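Endoglucanase A (Clostridium acetobutylicum, PDB 3IK2) probably hydrolyses internal beta-1,4-glucosidic bonds of cellulose and related glucans. Local coordinates at residues T33-G38 / T85-K90; N40-Y45 / S176-P181; V101-G106 / E154-L159; L208-K213 / K268-A273. All blocks are in the same frame, centred on the assembly; numbering follows the deposited sequence.

Contact 1 of 4, residues T33-G38 / T85-K90; sequences TARRIG and TAFHDK
R35 lays its guanidinium flat over one face of the F87 ring, with the group centres 4.3 Å apart and the planes inclined by only 21°, a cation-pi stack in which NH1 sits toward the rim near CE1. The chain reaches this place by a bend at chi3 (80°), which folds the guanidinium back over the ring. NH1 also donates to the backbone O of F87 at 3.0 Å (N-H...O angle 151°), approaching from above the carbonyl plane, while S91 OG is a second hydrogen-bond partner of the same nitrogen. On the opposite ring face I37 CB stands 3.9 Å from the F87 centroid and almost on its normal, a CH-pi contact, and I37 CG2 touches F87 CD2 at 3.6 Å. The ring is thus clamped between two alternate residues of strand 34-37, which runs antiparallel to the helical segment 85-90 (axes 9.6 Å apart), part of helix 82-93, as expected of strand and following helix in a TIM barrel. K90 passes across the other guanidinium face, its CD 3.6 Å from R35 NH2. Both cations form salt bridges to D26, whose carboxylate probably offsets the closeness of the two positive charges.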
loop_
_atom_site.group_PDB
_atom_site.type_symbol
_atom_site.label_atom_id
_atom_site.label_comp_id
_atom_site.label_asym_id
_atom_site.label_seq_id
_atom_site.Cartn_x
_atom_site.Cartn_y
_atom_site.Cartn_z
ATOM N N THR A 33 10.298 -1.096 4.262
ATOM C CA THR A 33 10.028 -1.867 5.464
ATOM C C THR A 33 8.963 -2.949 5.235
ATOM O O THR A 33 8.617 -3.670 6.172
ATOM C CB THR A 33 9.524 -0.981 6.627
ATOM O OG1 THR A 33 8.261 -0.392 6.267
ATOM C CG2 THR A 33 10.551 0.122 7.020
ATOM N N ALA A 34 8.451 -3.049 4.003
ATOM C CA ALA A 34 7.394 -4.009 3.640
ATOM C C ALA A 34 7.431 -4.246 2.149
ATOM O O ALA A 34 7.752 -3.334 1.373
ATOM C CB ALA A 34 6.022 -3.523 4.041
ATOM N N ARG A 35 7.139 -5.483 1.756
ATOM C CA ARG A 35 7.077 -5.834 0.334
ATOM C C ARG A 35 5.855 -6.707 0.035
ATOM O O ARG A 35 5.477 -7.541 0.857
ATOM C CB ARG A 35 8.398 -6.493 -0.128
ATOM C CG ARG A 35 9.617 -5.547 -0.115
ATOM C CD ARG A 35 10.924 -6.353 -0.172
ATOM N NE ARG A 35 11.284 -6.821 -1.531
ATOM C CZ ARG A 35 11.252 -8.098 -1.940
ATOM N NH1 ARG A 35 10.901 -9.071 -1.111
ATOM N NH2 ARG A 35 11.609 -8.406 -3.182
ATOM N N ARG A 36 5.212 -6.455 -1.108
ATOM C CA ARG A 36 4.063 -7.252 -1.572
ATOM C C ARG A 36 4.365 -7.980 -2.876
ATOM O O ARG A 36 4.969 -7.392 -3.792
ATOM C CB ARG A 36 2.835 -6.343 -1.793
ATOM C CG ARG A 36 1.633 -6.937 -2.574
ATOM C CD ARG A 36 0.537 -5.927 -2.521
ATOM N NE ARG A 36 -0.803 -6.265 -3.002
ATOM C CZ ARG A 36 -1.288 -5.926 -4.200
ATOM N NH1 ARG A 36 -0.516 -5.345 -5.122
ATOM N NH2 ARG A 36 -2.542 -6.196 -4.505
ATOM N N ILE A 37 3.929 -9.238 -2.976
ATOM C CA ILE A 37 3.788 -9.884 -4.294
ATOM C C ILE A 37 2.292 -10.045 -4.553
ATOM O O ILE A 37 1.600 -10.742 -3.819
ATOM C CB ILE A 37 4.616 -11.195 -4.482
ATOM C CG1 ILE A 37 4.437 -11.744 -5.915
ATOM C CG2 ILE A 37 4.336 -12.257 -3.378
ATOM C CD1 ILE A 37 5.221 -13.051 -6.212
ATOM N N GLY A 38 1.793 -9.309 -5.548
ATOM C CA GLY A 38 0.351 -9.175 -5.782
ATOM C C GLY A 38 0.022 -8.486 -7.088
ATOM O O GLY A 38 0.873 -8.376 -7.977
ATOM N N THR A 85 9.081 -18.037 -2.906
ATOM C CA THR A 85 10.263 -18.228 -2.076
ATOM C C THR A 85 11.442 -17.320 -2.502
ATOM O O THR A 85 12.143 -16.767 -1.653
ATOM C CB THR A 85 10.600 -19.739 -1.822
ATOM O OG1 THR A 85 10.998 -20.386 -3.033
ATOM C CG2 THR A 85 9.365 -20.475 -1.253
ATOM N N ALA A 86 11.619 -17.072 -3.794
ATOM C CA ALA A 86 12.627 -16.078 -4.198
ATOM C C ALA A 86 12.252 -14.711 -3.591
ATOM O O ALA A 86 13.090 -14.041 -2.990
ATOM C CB ALA A 86 12.742 -15.982 -5.726
ATOM N N PHE A 87 10.983 -14.326 -3.761
ATOM C CA PHE A 87 10.444 -13.097 -3.171
ATOM C C PHE A 87 10.677 -12.981 -1.650
ATOM O O PHE A 87 11.305 -12.027 -1.190
ATOM C CB PHE A 87 8.959 -12.914 -3.518
ATOM C CG PHE A 87 8.347 -11.702 -2.887
ATOM C CD1 PHE A 87 8.537 -10.450 -3.440
ATOM C CD2 PHE A 87 7.560 -11.819 -1.728
ATOM C CE1 PHE A 87 7.973 -9.322 -2.836
ATOM C CE2 PHE A 87 7.004 -10.679 -1.115
ATOM C CZ PHE A 87 7.216 -9.443 -1.681
ATOM N N HIS A 88 10.176 -13.931 -0.867
ATOM C CA HIS A 88 10.333 -13.826 0.599
ATOM C C HIS A 88 11.777 -13.979 1.073
ATOM O O HIS A 88 12.162 -13.385 2.076
ATOM C CB HIS A 88 9.411 -14.777 1.370
ATOM C CG HIS A 88 9.429 -14.537 2.858
ATOM N ND1 HIS A 88 9.143 -13.312 3.417
ATOM C CD2 HIS A 88 9.693 -15.366 3.895
ATOM C CE1 HIS A 88 9.253 -13.388 4.731
ATOM N NE2 HIS A 88 9.572 -14.631 5.048
ATOM N N ASP A 89 12.564 -14.775 0.356
ATOM C CA ASP A 89 14.006 -14.879 0.629
ATOM C C ASP A 89 14.704 -13.524 0.513
ATOM O O ASP A 89 15.601 -13.220 1.312
ATOM C CB ASP A 89 14.678 -15.848 -0.352
ATOM C CG ASP A 89 14.473 -17.292 0.011
ATOM O OD1 ASP A 89 13.842 -17.587 1.048
ATOM O OD2 ASP A 89 14.926 -18.152 -0.763
ATOM N N LYS A 90 14.311 -12.741 -0.507
ATOM C CA LYS A 90 14.863 -11.414 -0.715
ATOM C C LYS A 90 14.405 -10.457 0.387
ATOM O O LYS A 90 15.201 -9.688 0.885
ATOM C CB LYS A 90 14.511 -10.891 -2.108
ATOM C CG LYS A 90 15.437 -9.771 -2.614
ATOM C CD LYS A 90 15.021 -9.359 -4.055
ATOM C CE LYS A 90 15.657 -8.046 -4.518
ATOM N NZ LYS A 90 14.972 -7.483 -5.816
#

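Contact 2 of 4, residues N40-Y45 / S176-P181; sequences NRSTGY and SLDNEP
T43 OG1 donates to D178 OD1 across 2.7 Å, using the syn lone pair of the carboxylate, and at the same time accepts a hydrogen from water 2, whose oxygen lies 2.7 Å from T43 OG1. The threonine places its hydroxyl here with chi1 at -60°, OG1 beside the backbone N, while CG2 packs against the carboxylate 3.7 Å from D178 OD2. D178 is gripped on its other oxygen too: OD2 accepts the backbone N-H groups of A105 and G106, so both carboxylate oxygens are engaged and the group's rotation is well defined. Water 2 goes on to accept from N179 ND2 at 2.9 Å, joining threonine and asparagine. D178 to E180 follow strand 174-177, the fourth of the eight parallel barrel strands, and the facing turn follows strand 34-37; the contact therefore lies at the C-terminal mouth of the TIM barrel, where active sites of this fold are formed. N40 OD1 and E180 OE1 stand 3.8 Å apart and share water 1, which donates to both, 2.7 Å from N40 OD1 and from E180 OE1. The remaining polar atoms of this pair have partners of their own, N40 ND2 in D57 and E180 OE2 in H277. S42 OG touches N179 CB at 3.4 Å, its polar bond going to the carbonyl O of G39.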
loop_
_atom_site.group_PDB
_atom_site.type_symbol
_atom_site.label_atom_id
_atom_site.label_comp_id
_atom_site.label_asym_id
_atom_site.label_seq_id
_atom_site.Cartn_x
_atom_site.Cartn_y
_atom_site.Cartn_z
ATOM N N ASN A 40 -2.375 -7.837 -10.694
ATOM C CA ASN A 40 -3.118 -8.565 -11.694
ATOM C C ASN A 40 -2.601 -9.943 -12.025
ATOM O O ASN A 40 -3.385 -10.802 -12.384
ATOM C CB ASN A 40 -3.219 -7.714 -12.965
ATOM C CG ASN A 40 -4.106 -6.516 -12.769
ATOM O OD1 ASN A 40 -4.811 -6.427 -11.765
ATOM N ND2 ASN A 40 -4.057 -5.570 -13.707
ATOM N N ARG A 41 -1.284 -10.133 -11.919
ATOM C CA ARG A 41 -0.628 -11.400 -12.269
ATOM C C ARG A 41 -0.860 -12.469 -11.236
ATOM O O ARG A 41 -0.678 -13.652 -11.529
ATOM C CB ARG A 41 0.878 -11.203 -12.477
ATOM C CG ARG A 41 1.280 -10.707 -13.896
ATOM C CD ARG A 41 1.224 -11.903 -14.869
ATOM N NE ARG A 41 1.707 -11.629 -16.233
ATOM C CZ ARG A 41 2.054 -12.587 -17.113
ATOM N NH1 ARG A 41 1.989 -13.880 -16.793
ATOM N NH2 ARG A 41 2.493 -12.257 -18.313
ATOM N N SER A 42 -1.273 -12.057 -10.033
ATOM C CA SER A 42 -1.532 -12.969 -8.915
ATOM C C SER A 42 -2.721 -13.866 -9.166
ATOM O O SER A 42 -2.713 -15.029 -8.762
ATOM C CB SER A 42 -1.714 -12.197 -7.580
ATOM O OG SER A 42 -2.934 -11.447 -7.543
ATOM N N THR A 43 -3.743 -13.352 -9.847
ATOM C CA THR A 43 -5.049 -14.049 -9.895
ATOM C C THR A 43 -4.933 -15.442 -10.509
ATOM O O THR A 43 -5.533 -16.424 -10.014
ATOM C CB THR A 43 -6.085 -13.228 -10.668
ATOM O OG1 THR A 43 -6.265 -11.965 -10.023
ATOM C CG2 THR A 43 -7.431 -13.965 -10.763
ATOM N N GLY A 44 -4.174 -15.530 -11.599
ATOM C CA GLY A 44 -4.012 -16.792 -12.292
ATOM C C GLY A 44 -2.644 -17.435 -12.147
ATOM O O GLY A 44 -2.302 -18.347 -12.932
ATOM N N TYR A 45 -1.868 -16.972 -11.158
ATOM C CA TYR A 45 -0.613 -17.625 -10.763
ATOM C C TYR A 45 -0.829 -19.028 -10.186
ATOM O O TYR A 45 -1.575 -19.229 -9.207
ATOM C CB TYR A 45 0.198 -16.774 -9.768
ATOM C CG TYR A 45 1.383 -17.496 -9.163
ATOM C CD1 TYR A 45 2.580 -17.639 -9.869
ATOM C CD2 TYR A 45 1.304 -18.049 -7.892
ATOM C CE1 TYR A 45 3.657 -18.323 -9.312
ATOM C CE2 TYR A 45 2.384 -18.716 -7.312
ATOM C CZ TYR A 45 3.553 -18.850 -8.023
ATOM O OH TYR A 45 4.620 -19.539 -7.462
ATOM N N SER A 176 -2.742 -11.936 0.915
ATOM C CA SER A 176 -3.777 -11.185 0.209
ATOM C C SER A 176 -4.786 -12.170 -0.378
ATOM O O SER A 176 -4.404 -13.228 -0.932
ATOM C CB SER A 176 -3.196 -10.288 -0.899
ATOM O OG SER A 176 -4.232 -9.530 -1.546
ATOM N N LEU A 177 -6.060 -11.833 -0.225
ATOM C CA LEU A 177 -7.179 -12.626 -0.764
ATOM C C LEU A 177 -7.346 -12.254 -2.255
ATOM O O LEU A 177 -8.242 -11.465 -2.626
ATOM C CB LEU A 177 -8.450 -12.361 0.056
ATOM C CG LEU A 177 -8.717 -13.033 1.442
ATOM C CD1 LEU A 177 -7.566 -13.870 2.068
ATOM C CD2 LEU A 177 -9.326 -12.082 2.460
ATOM N N ASP A 178 -6.472 -12.825 -3.102
ATOM C CA ASP A 178 -6.435 -12.495 -4.535
ATOM C C ASP A 178 -6.207 -10.988 -4.769
ATOM O O ASP A 178 -5.502 -10.333 -4.003
ATOM C CB ASP A 178 -7.700 -13.025 -5.271
ATOM C CG ASP A 178 -7.455 -13.299 -6.748
ATOM O OD1 ASP A 178 -7.227 -12.319 -7.508
ATOM O OD2 ASP A 178 -7.511 -14.494 -7.150
ATOM N N ASN A 179 -6.857 -10.438 -5.791
ATOM C CA ASN A 179 -6.584 -9.077 -6.216
ATOM C C ASN A 179 -7.713 -8.486 -7.024
ATOM O O ASN A 179 -8.176 -9.112 -7.957
ATOM C CB ASN A 179 -5.311 -9.059 -7.064
ATOM C CG ASN A 179 -4.951 -7.671 -7.537
ATOM O OD1 ASN A 179 -4.522 -6.843 -6.750
ATOM N ND2 ASN A 179 -5.121 -7.416 -8.834
ATOM N N GLU A 180 -8.137 -7.277 -6.688
ATOM C CA GLU A 180 -9.165 -6.562 -7.486
ATOM C C GLU A 180 -10.288 -7.429 -8.081
ATOM O O GLU A 180 -10.488 -7.459 -9.301
ATOM C CB GLU A 180 -8.515 -5.690 -8.559
ATOM C CG GLU A 180 -7.542 -4.689 -7.953
ATOM C CD GLU A 180 -6.934 -3.797 -8.953
ATOM O OE1 GLU A 180 -7.210 -3.974 -10.170
ATOM O OE2 GLU A 180 -6.162 -2.909 -8.531
ATOM N N PRO A 181 -11.058 -8.091 -7.197
ATOM C CA PRO A 181 -12.081 -9.070 -7.563
ATOM C C PRO A 181 -13.229 -8.536 -8.454
ATOM O O PRO A 181 -13.729 -9.281 -9.316
ATOM C CB PRO A 181 -12.594 -9.560 -6.201
ATOM C CG PRO A 181 -12.273 -8.461 -5.275
ATOM C CD PRO A 181 -10.984 -7.903 -5.734
HETATM O O HOH W 1 -7.426 -5.966 -11.996
HETATM O O HOH W 2 -6.291 -9.380 -10.678
#

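Contact 3 of 4, residues V101-G106 / E154-L159; sequences VTLQAG and EFVNYL. With ACT (acetate ion), chain I.
L103 leaves strand 99-103 with CB against L208 of helix 198-215, and CG then forks into two methyls directed at helix 152-163. CD1 lies 3.7 Å from V156 CG2, the two side chains crossing at about a right angle, and also touches V212 of helix 198-215. CD2 reaches F155 CD2, also at 3.7 Å, meeting the ring obliquely, and comes near V156 CG2 as well. With chi1 at -53° and chi2 at 174°, both methyls are turned toward helix 152-163. Q104 approaches F155 differently: bent at chi2, it brings OE1 to the ring edge near its plane, 3.6 Å from F155 CE2. The Q104 amide is held in turn through NE2, which donates to T102 O at 3.2 Å and also to S42 O. Farther along, V101 CG2 and L159 CD1 make a looser contact at 4.4 Å. On the outer side of the helix N157 ND2 donates to an acetate oxygen, probably a crystallisation additive. The axes of strand 101-103 and helical segment 154-159 run nearly antiparallel at 155° and 10.6 Å, the third strand of the barrel and its covering helix. F155 stacks on W47 and meets Y84 of helix 82-93 edge-to-face, while helix 198-215 closes the far flank through L103 and V156.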
loop_
_atom_site.group_PDB
_atom_site.type_symbol
_atom_site.label_atom_id
_atom_site.label_comp_id
_atom_site.label_asym_id
_atom_site.label_seq_id
_atom_site.Cartn_x
_atom_site.Cartn_y
_atom_site.Cartn_z
ATOM N N VAL A 101 2.019 -11.657 0.653
ATOM C CA VAL A 101 1.943 -12.531 -0.532
ATOM C C VAL A 101 0.479 -12.804 -0.905
ATOM O O VAL A 101 -0.381 -12.842 -0.020
ATOM C CB VAL A 101 2.771 -13.869 -0.357
ATOM C CG1 VAL A 101 4.200 -13.559 0.164
ATOM C CG2 VAL A 101 2.068 -14.896 0.581
ATOM N N THR A 102 0.207 -12.998 -2.202
ATOM C CA THR A 102 -1.162 -13.187 -2.685
ATOM C C THR A 102 -1.557 -14.649 -2.952
ATOM O O THR A 102 -0.799 -15.400 -3.571
ATOM C CB THR A 102 -1.416 -12.354 -3.942
ATOM O OG1 THR A 102 -1.132 -10.982 -3.649
ATOM C CG2 THR A 102 -2.891 -12.442 -4.381
ATOM N N LEU A 103 -2.748 -15.016 -2.466
ATOM C CA LEU A 103 -3.414 -16.314 -2.761
ATOM C C LEU A 103 -4.528 -16.122 -3.799
ATOM O O LEU A 103 -4.978 -14.990 -4.045
ATOM C CB LEU A 103 -3.946 -16.971 -1.471
ATOM C CG LEU A 103 -2.922 -17.148 -0.341
ATOM C CD1 LEU A 103 -3.612 -17.661 0.911
ATOM C CD2 LEU A 103 -1.757 -18.104 -0.739
ATOM N N GLN A 104 -4.911 -17.213 -4.461
ATOM C CA GLN A 104 -5.770 -17.150 -5.656
ATOM C C GLN A 104 -7.215 -17.486 -5.280
ATOM O O GLN A 104 -7.461 -18.386 -4.487
ATOM C CB GLN A 104 -5.267 -18.104 -6.753
ATOM C CG GLN A 104 -3.913 -17.724 -7.372
ATOM C CD GLN A 104 -2.765 -17.711 -6.347
ATOM O OE1 GLN A 104 -2.588 -18.658 -5.597
ATOM N NE2 GLN A 104 -2.003 -16.627 -6.306
ATOM N N ALA A 105 -8.157 -16.722 -5.828
ATOM C CA ALA A 105 -9.580 -16.914 -5.547
ATOM C C ALA A 105 -10.413 -16.756 -6.833
ATOM O O ALA A 105 -11.584 -17.163 -6.865
ATOM C CB ALA A 105 -10.062 -15.946 -4.441
ATOM N N GLY A 106 -9.801 -16.206 -7.885
ATOM C CA GLY A 106 -10.496 -15.943 -9.159
ATOM C C GLY A 106 -11.264 -17.150 -9.682
ATOM O O GLY A 106 -12.420 -17.028 -10.118
ATOM N N GLU A 154 -2.607 -26.263 0.609
ATOM C CA GLU A 154 -1.369 -26.954 0.334
ATOM C C GLU A 154 -0.236 -25.945 0.056
ATOM O O GLU A 154 0.913 -26.155 0.470
ATOM C CB GLU A 154 -1.579 -27.918 -0.840
ATOM C CG GLU A 154 -0.413 -28.818 -1.096
ATOM C CD GLU A 154 -0.758 -29.976 -1.993
ATOM O OE1 GLU A 154 -1.142 -29.735 -3.153
ATOM O OE2 GLU A 154 -0.660 -31.136 -1.518
ATOM N N PHE A 155 -0.598 -24.847 -0.614
ATOM C CA PHE A 155 0.297 -23.739 -0.956
ATOM C C PHE A 155 0.814 -23.014 0.295
ATOM O O PHE A 155 2.031 -22.797 0.440
ATOM C CB PHE A 155 -0.484 -22.786 -1.897
ATOM C CG PHE A 155 0.313 -21.590 -2.437
ATOM C CD1 PHE A 155 1.706 -21.492 -2.291
ATOM C CD2 PHE A 155 -0.359 -20.575 -3.121
ATOM C CE1 PHE A 155 2.415 -20.345 -2.808
ATOM C CE2 PHE A 155 0.330 -19.452 -3.639
ATOM C CZ PHE A 155 1.724 -19.354 -3.463
ATOM N N VAL A 156 -0.097 -22.629 1.199
ATOM C CA VAL A 156 0.283 -21.872 2.381
ATOM C C VAL A 156 1.147 -22.804 3.230
ATOM O O VAL A 156 2.208 -22.404 3.729
ATOM C CB VAL A 156 -0.967 -21.405 3.191
ATOM C CG1 VAL A 156 -0.558 -20.596 4.411
ATOM C CG2 VAL A 156 -1.895 -20.556 2.327
ATOM N N ASN A 157 0.702 -24.053 3.344
ATOM C CA ASN A 157 1.416 -25.080 4.095
ATOM C C ASN A 157 2.884 -25.225 3.630
ATOM O O ASN A 157 3.762 -25.362 4.448
ATOM C CB ASN A 157 0.690 -26.437 4.010
ATOM C CG ASN A 157 1.353 -27.506 4.877
ATOM O OD1 ASN A 157 1.190 -27.515 6.108
ATOM N ND2 ASN A 157 2.110 -28.410 4.243
ATOM N N TYR A 158 3.117 -25.177 2.322
ATOM C CA TYR A 158 4.465 -25.228 1.750
ATOM C C TYR A 158 5.294 -24.042 2.245
ATOM O O TYR A 158 6.461 -24.185 2.575
ATOM C CB TYR A 158 4.406 -25.230 0.206
ATOM C CG TYR A 158 5.781 -25.229 -0.449
ATOM C CD1 TYR A 158 6.411 -26.422 -0.791
ATOM C CD2 TYR A 158 6.454 -24.036 -0.699
ATOM C CE1 TYR A 158 7.666 -26.432 -1.354
ATOM C CE2 TYR A 158 7.719 -24.032 -1.237
ATOM C CZ TYR A 158 8.316 -25.232 -1.572
ATOM O OH TYR A 158 9.560 -25.223 -2.138
ATOM N N LEU A 159 4.673 -22.871 2.296
ATOM C CA LEU A 159 5.358 -21.648 2.676
ATOM C C LEU A 159 5.712 -21.647 4.159
ATOM O O LEU A 159 6.813 -21.260 4.551
ATOM C CB LEU A 159 4.524 -20.407 2.283
ATOM C CG LEU A 159 4.323 -20.162 0.774
ATOM C CD1 LEU A 159 3.234 -19.106 0.529
ATOM C CD2 LEU A 159 5.630 -19.740 0.077
HETATM C C ACT I . 3.936 -31.308 5.294
HETATM O O ACT I . 3.526 -30.371 6.008
HETATM O OXT ACT I . 3.146 -31.748 4.416
HETATM C CH3 ACT I . 5.314 -31.867 5.482
#

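Contact 4 of 4, residues L208-K213 / K268-A273; sequences LAQVVK and KRLLDA
K213 and D272 carry the ionic part of this contact: NZ donates to D272 OD2 at 2.7 Å, a salt bridge on the syn lone pair, the two chains arriving from opposite directions. Both ends have further partners, NZ binding A219 O and D272 OD2 accepting the N-H of T221, at the start of strand 220-226. The lysine chain, bent at chi2 (-55°), drops across the 268-273 backbone so that its CE comes 3.3 Å from R269 O. Within 268-273, R269 NH1 donates to L271 O in the guanidinium plane and bonds T346 OG1 as well.

Apolar contacts lie alongside. A209 CB packs on the backbone of L270, 4.1 Å from L270 CB, and L270 CD2 reaches Q210 CG at 3.7 Å. The closest meeting of the two lysines is between methylenes, K213 CB and K268 CD, 3.8 Å apart as the chains slide past each other.

Water makes the remaining links. Water 5 accepts from K213 NZ and donates to R269 O, the latter at 2.7 Å. Water 3 joins K268 NZ to Q210 O, and water 6 joins K268 NZ, 2.9 Å from its oxygen, to K213 O.

The contact ties helix 198-215 to the approach to strand 273-278, at the opposite end of the barrel from the mouth where active sites of this fold lie. Its inner side combines an ion pair, in touch with a water, with backbone bonds, whereas K268 and Q210 are bridged by solvent; the multiple partners of K213 NZ would probably stabilise its positive charge.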
loop_
_atom_site.group_PDB
_atom_site.type_symbol
_atom_site.label_atom_id
_atom_site.label_comp_id
_atom_site.label_asym_id
_atom_site.label_seq_id
_atom_site.Cartn_x
_atom_site.Cartn_y
_atom_site.Cartn_z
ATOM N N LEU A 208 -11.253 -18.363 1.828
ATOM C CA LEU A 208 -9.802 -18.222 1.680
ATOM C C LEU A 208 -9.159 -17.709 2.972
ATOM O O LEU A 208 -8.110 -18.196 3.382
ATOM C CB LEU A 208 -9.451 -17.339 0.482
ATOM C CG LEU A 208 -7.992 -17.299 -0.002
ATOM C CD1 LEU A 208 -7.374 -18.732 -0.114
ATOM C CD2 LEU A 208 -7.825 -16.497 -1.350
ATOM N N ALA A 209 -9.784 -16.744 3.641
ATOM C CA ALA A 209 -9.264 -16.331 4.948
ATOM C C ALA A 209 -9.276 -17.486 5.959
ATOM O O ALA A 209 -8.363 -17.605 6.762
ATOM C CB ALA A 209 -10.022 -15.098 5.486
ATOM N N GLN A 210 -10.287 -18.363 5.914
ATOM C CA GLN A 210 -10.284 -19.547 6.794
ATOM C C GLN A 210 -9.128 -20.537 6.533
ATOM O O GLN A 210 -8.589 -21.136 7.462
ATOM C CB GLN A 210 -11.630 -20.276 6.763
ATOM C CG GLN A 210 -12.767 -19.466 7.378
ATOM C CD GLN A 210 -13.575 -20.250 8.402
ATOM O OE1 GLN A 210 -14.742 -20.525 8.169
ATOM N NE2 GLN A 210 -12.950 -20.625 9.547
ATOM N N VAL A 211 -8.742 -20.709 5.269
ATOM C CA VAL A 211 -7.553 -21.510 4.934
ATOM C C VAL A 211 -6.269 -20.946 5.576
ATOM O O VAL A 211 -5.480 -21.691 6.169
ATOM C CB VAL A 211 -7.389 -21.603 3.403
ATOM C CG1 VAL A 211 -5.980 -22.040 3.017
ATOM C CG2 VAL A 211 -8.476 -22.535 2.821
ATOM N N VAL A 212 -6.074 -19.636 5.454
ATOM C CA VAL A 212 -4.913 -18.972 6.019
ATOM C C VAL A 212 -4.818 -19.216 7.531
ATOM O O VAL A 212 -3.753 -19.578 8.049
ATOM C CB VAL A 212 -4.886 -17.421 5.703
ATOM C CG1 VAL A 212 -3.778 -16.679 6.530
ATOM C CG2 VAL A 212 -4.694 -17.169 4.204
ATOM N N LYS A 213 -5.936 -19.002 8.216
ATOM C CA LYS A 213 -5.992 -19.129 9.673
ATOM C C LYS A 213 -5.795 -20.537 10.105
ATOM O O LYS A 213 -5.184 -20.765 11.134
ATOM C CB LYS A 213 -7.319 -18.600 10.245
ATOM C CG LYS A 213 -7.588 -17.126 9.984
ATOM C CD LYS A 213 -6.467 -16.230 10.481
ATOM C CE LYS A 213 -6.731 -14.770 10.090
ATOM N NZ LYS A 213 -5.904 -13.909 10.953
ATOM N N LYS A 268 -13.214 -16.582 15.249
ATOM C CA LYS A 268 -11.918 -15.891 15.180
ATOM C C LYS A 268 -11.968 -14.799 14.085
ATOM O O LYS A 268 -12.725 -14.909 13.113
ATOM C CB LYS A 268 -10.768 -16.892 14.872
ATOM C CG LYS A 268 -10.772 -17.361 13.403
ATOM C CD LYS A 268 -9.808 -18.519 13.052
ATOM C CE LYS A 268 -10.354 -19.885 13.425
ATOM N NZ LYS A 268 -9.624 -20.954 12.620
ATOM N N ARG A 269 -11.146 -13.769 14.247
ATOM C CA ARG A 269 -10.971 -12.762 13.221
ATOM C C ARG A 269 -10.520 -13.365 11.870
ATOM O O ARG A 269 -9.483 -14.016 11.771
ATOM C CB ARG A 269 -10.025 -11.656 13.720
ATOM C CG ARG A 269 -9.688 -10.624 12.688
ATOM C CD ARG A 269 -8.877 -9.469 13.292
ATOM N NE ARG A 269 -9.669 -8.622 14.197
ATOM C CZ ARG A 269 -10.420 -7.591 13.828
ATOM N NH1 ARG A 269 -10.520 -7.228 12.546
ATOM N NH2 ARG A 269 -11.087 -6.920 14.748
ATOM N N LEU A 270 -11.298 -13.115 10.827
ATOM C CA LEU A 270 -10.967 -13.653 9.524
ATOM C C LEU A 270 -10.453 -12.560 8.625
ATOM O O LEU A 270 -9.858 -12.837 7.594
ATOM C CB LEU A 270 -12.166 -14.382 8.890
ATOM C CG LEU A 270 -12.708 -15.646 9.563
ATOM C CD1 LEU A 270 -13.982 -16.084 8.825
ATOM C CD2 LEU A 270 -11.649 -16.792 9.608
ATOM N N LEU A 271 -10.685 -11.313 9.008
ATOM C CA LEU A 271 -10.157 -10.191 8.270
ATOM C C LEU A 271 -9.297 -9.385 9.198
ATOM O O LEU A 271 -9.798 -8.818 10.166
ATOM C CB LEU A 271 -11.289 -9.294 7.705
ATOM C CG LEU A 271 -10.845 -8.070 6.867
ATOM C CD1 LEU A 271 -10.356 -8.539 5.473
ATOM C CD2 LEU A 271 -11.923 -6.938 6.742
ATOM N N ASP A 272 -8.000 -9.313 8.896
ATOM C CA ASP A 272 -7.105 -8.439 9.661
ATOM C C ASP A 272 -7.012 -7.031 9.088
ATOM O O ASP A 272 -7.027 -6.070 9.835
ATOM C CB ASP A 272 -5.723 -9.048 9.812
ATOM C CG ASP A 272 -5.756 -10.305 10.613
ATOM O OD1 ASP A 272 -5.878 -10.212 11.857
ATOM O OD2 ASP A 272 -5.717 -11.393 10.000
ATOM N N ALA A 273 -6.898 -6.917 7.769
ATOM C CA ALA A 273 -6.703 -5.635 7.140
ATOM C C ALA A 273 -7.668 -5.431 5.983
ATOM O O ALA A 273 -7.671 -6.212 5.012
ATOM C CB ALA A 273 -5.221 -5.475 6.645
HETATM O O HOH W 3 -9.751 -21.416 9.710
HETATM O O HOH W 4 -12.867 -22.127 12.120
HETATM O O HOH W 5 -7.287 -14.350 13.345
HETATM O O HOH W 6 -6.933 -20.573 13.708
#

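How the contacts relate
Contacts 1, 2 and 3 adjoin one another on strands two, three and four of the barrel. Contact 1 meets contact 2 where R36 NH2 lies 3.1 Å from N179 OD1, a probable hydrogen bond beside the salt bridge of R36 to E352, and meets contact 3 where I37 O is 2.7 Å from T102 OG1. Contacts 2 and 3 have centres about 11 Å apart. Contact 4 packs on contact 3 through V212 CG2, 3.5 Å from L103 CD1, and its L208 touches L177 of contact 2. The R36-N179 meeting probably lies near the active-site mouth, whereas contact 4 joins the barrel's other end; the calcium ion is about 10 Å from the F155 side chain of contact 3.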